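Local coordinates for ubiquitin domain-containing protein DSK2,putative (PDB 6JL3), which probably acts as a ubiquitin shuttle factor, its ubiquitin-like domain being recognised by receptors of the proteasome, at residues Met3-Ser8 and Val65-Thr70. Sequence-based numbering, arbitrary orientation.
Sequences MVINVS and VADGNT
From Ile5 to Ser8 an extended strand runs beside the loop 65-70, which makes a type II turn from Ala66 to Asn69 and then enters a parallel pairing at Ser8 and Thr70. Two backbone hydrogen bonds join them: Gly68 N gives to Asn6 O at 2.7 Å, and Ser8 N to Asn69 O at 2.9 Å. Asn69 O is also approached by the CA-H of Val7, and Ser8 O by that of Thr70 (CA to O 3.2 Å). A third bond, at the Ile5 end of the row, uses a side chain: Asn6 N donates almost straight (168°) to Asp67 OD1 at 2.8 Å, the N-H meeting the oxygen from above the carboxylate plane. With chi1 at -166°, CG of Asp67 points away from its own N and the carboxylate reaches the strand, standing in for a backbone carbonyl. The Asp67 and Asn6 side chains lie alongside each other and point the same way, both polar residues suiting this solvent-exposed edge, while the Ile5 and Asp67 side chains pass in opposite directions, CB to CB 3.9 Å. Gly68 has a positive phi (99°), where a side chain would press on the preceding carbonyl, so glycine suits the turn. Asn69 binds back within the loop, its OD1 accepting from Ala66 N at 2.8 Å and bracing the turn. Beneath the polar edge, CG2 of Val65 touches CD1 of Ile5 at 4.0 Å and CG2 of Val7 at 3.9 Å, the two valines crossing nearly at right angles; beta-branched residues fit such extended chain and give a compact apolar surface. Met71 of strand 70-75 also touches both valines, and Ser8 OG turns to Thr18 on the neighbouring strand 15-21. Here the last strand of the ubiquitin beta-grasp fold, 70-75, starts its parallel course beside the first, 5-11, at the centre of the mixed sheet.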
loop_
_atom_site.group_PDB
_atom_site.type_symbol
_atom_site.label_atom_id
_atom_site.label_comp_id
_atom_site.label_asym_id
_atom_site.label_seq_id
_atom_site.Cartn_x
_atom_site.Cartn_y
_atom_site.Cartn_z
ATOM N N MET A 3 -4.245 -3.315 17.038
ATOM C CA MET A 3 -2.802 -3.163 16.888
ATOM C C MET A 3 -2.440 -2.858 15.445
ATOM O O MET A 3 -3.027 -3.404 14.503
ATOM C CB MET A 3 -2.073 -4.424 17.346
ATOM C CG MET A 3 -2.102 -4.638 18.848
ATOM S SD MET A 3 -0.573 -4.168 19.676
ATOM C CE MET A 3 0.532 -5.458 19.108
ATOM N N VAL A 4 -1.454 -1.988 15.274
ATOM C CA VAL A 4 -1.062 -1.538 13.949
ATOM C C VAL A 4 0.395 -1.901 13.687
ATOM O O VAL A 4 1.193 -2.118 14.603
ATOM C CB VAL A 4 -1.310 -0.027 13.739
ATOM C CG1 VAL A 4 -2.804 0.264 13.668
ATOM C CG2 VAL A 4 -0.652 0.789 14.851
ATOM N N ILE A 5 0.716 -1.990 12.396
ATOM C CA ILE A 5 2.066 -2.181 11.895
ATOM C C ILE A 5 2.386 -0.998 10.985
ATOM O O ILE A 5 1.495 -0.359 10.424
ATOM C CB ILE A 5 2.220 -3.520 11.132
ATOM C CG1 ILE A 5 1.354 -3.536 9.867
ATOM C CG2 ILE A 5 1.885 -4.703 12.044
ATOM C CD1 ILE A 5 1.740 -4.637 8.872
ATOM N N ASN A 6 3.674 -0.722 10.823
ATOM C CA ASN A 6 4.104 0.323 9.908
ATOM C C ASN A 6 4.413 -0.268 8.540
ATOM O O ASN A 6 5.063 -1.312 8.429
ATOM C CB ASN A 6 5.355 1.028 10.437
ATOM C CG ASN A 6 5.068 1.897 11.637
ATOM O OD1 ASN A 6 4.124 2.691 11.635
ATOM N ND2 ASN A 6 5.876 1.748 12.677
ATOM N N VAL A 7 3.933 0.403 7.499
ATOM C CA VAL A 7 4.277 0.085 6.122
ATOM C C VAL A 7 4.729 1.373 5.448
ATOM O O VAL A 7 4.058 2.409 5.551
ATOM C CB VAL A 7 3.096 -0.543 5.358
ATOM C CG1 VAL A 7 3.462 -0.791 3.901
ATOM C CG2 VAL A 7 2.661 -1.833 6.045
ATOM N N SER A 8 5.877 1.315 4.786
ATOM C CA SER A 8 6.430 2.450 4.072
ATOM C C SER A 8 6.157 2.300 2.583
ATOM O O SER A 8 6.102 1.189 2.053
ATOM C CB SER A 8 7.935 2.543 4.306
ATOM O OG SER A 8 8.211 2.818 5.663
ATOM N N VAL A 65 2.204 -9.360 4.845
ATOM C CA VAL A 65 2.736 -8.038 5.153
ATOM C C VAL A 65 3.225 -8.020 6.590
ATOM O O VAL A 65 2.588 -8.577 7.494
ATOM C CB VAL A 65 1.658 -6.971 4.905
ATOM C CG1 VAL A 65 0.517 -7.144 5.879
ATOM C CG2 VAL A 65 2.245 -5.566 5.018
ATOM N N ALA A 66 4.361 -7.374 6.809
ATOM C CA ALA A 66 5.005 -7.353 8.116
ATOM C C ALA A 66 5.417 -5.935 8.479
ATOM O O ALA A 66 5.689 -5.102 7.610
ATOM C CB ALA A 66 6.248 -8.249 8.131
ATOM N N ASP A 67 5.474 -5.684 9.782
ATOM C CA ASP A 67 5.861 -4.387 10.330
ATOM C C ASP A 67 7.222 -3.961 9.806
ATOM O O ASP A 67 8.218 -4.676 9.970
ATOM C CB ASP A 67 5.893 -4.530 11.854
ATOM C CG ASP A 67 5.941 -3.213 12.594
ATOM O OD1 ASP A 67 5.860 -2.145 11.971
ATOM O OD2 ASP A 67 6.070 -3.265 13.828
ATOM N N GLY A 68 7.253 -2.801 9.157
ATOM C CA GLY A 68 8.470 -2.252 8.594
ATOM C C GLY A 68 8.646 -2.493 7.111
ATOM O O GLY A 68 9.577 -1.936 6.523
ATOM N N ASN A 69 7.789 -3.302 6.492
ATOM C CA ASN A 69 7.918 -3.567 5.067
ATOM C C ASN A 69 7.764 -2.282 4.258
ATOM O O ASN A 69 7.069 -1.343 4.660
ATOM C CB ASN A 69 6.845 -4.562 4.587
ATOM C CG ASN A 69 7.129 -6.034 4.936
ATOM O OD1 ASN A 69 6.236 -6.874 4.794
ATOM N ND2 ASN A 69 8.344 -6.349 5.373
ATOM N N THR A 70 8.390 -2.274 3.086
ATOM C CA THR A 70 8.242 -1.214 2.103
ATOM C C THR A 70 7.546 -1.775 0.869
ATOM O O THR A 70 7.844 -2.883 0.421
ATOM C CB THR A 70 9.608 -0.622 1.716
ATOM O OG1 THR A 70 10.223 -0.055 2.881
ATOM C CG2 THR A 70 9.462 0.454 0.648
#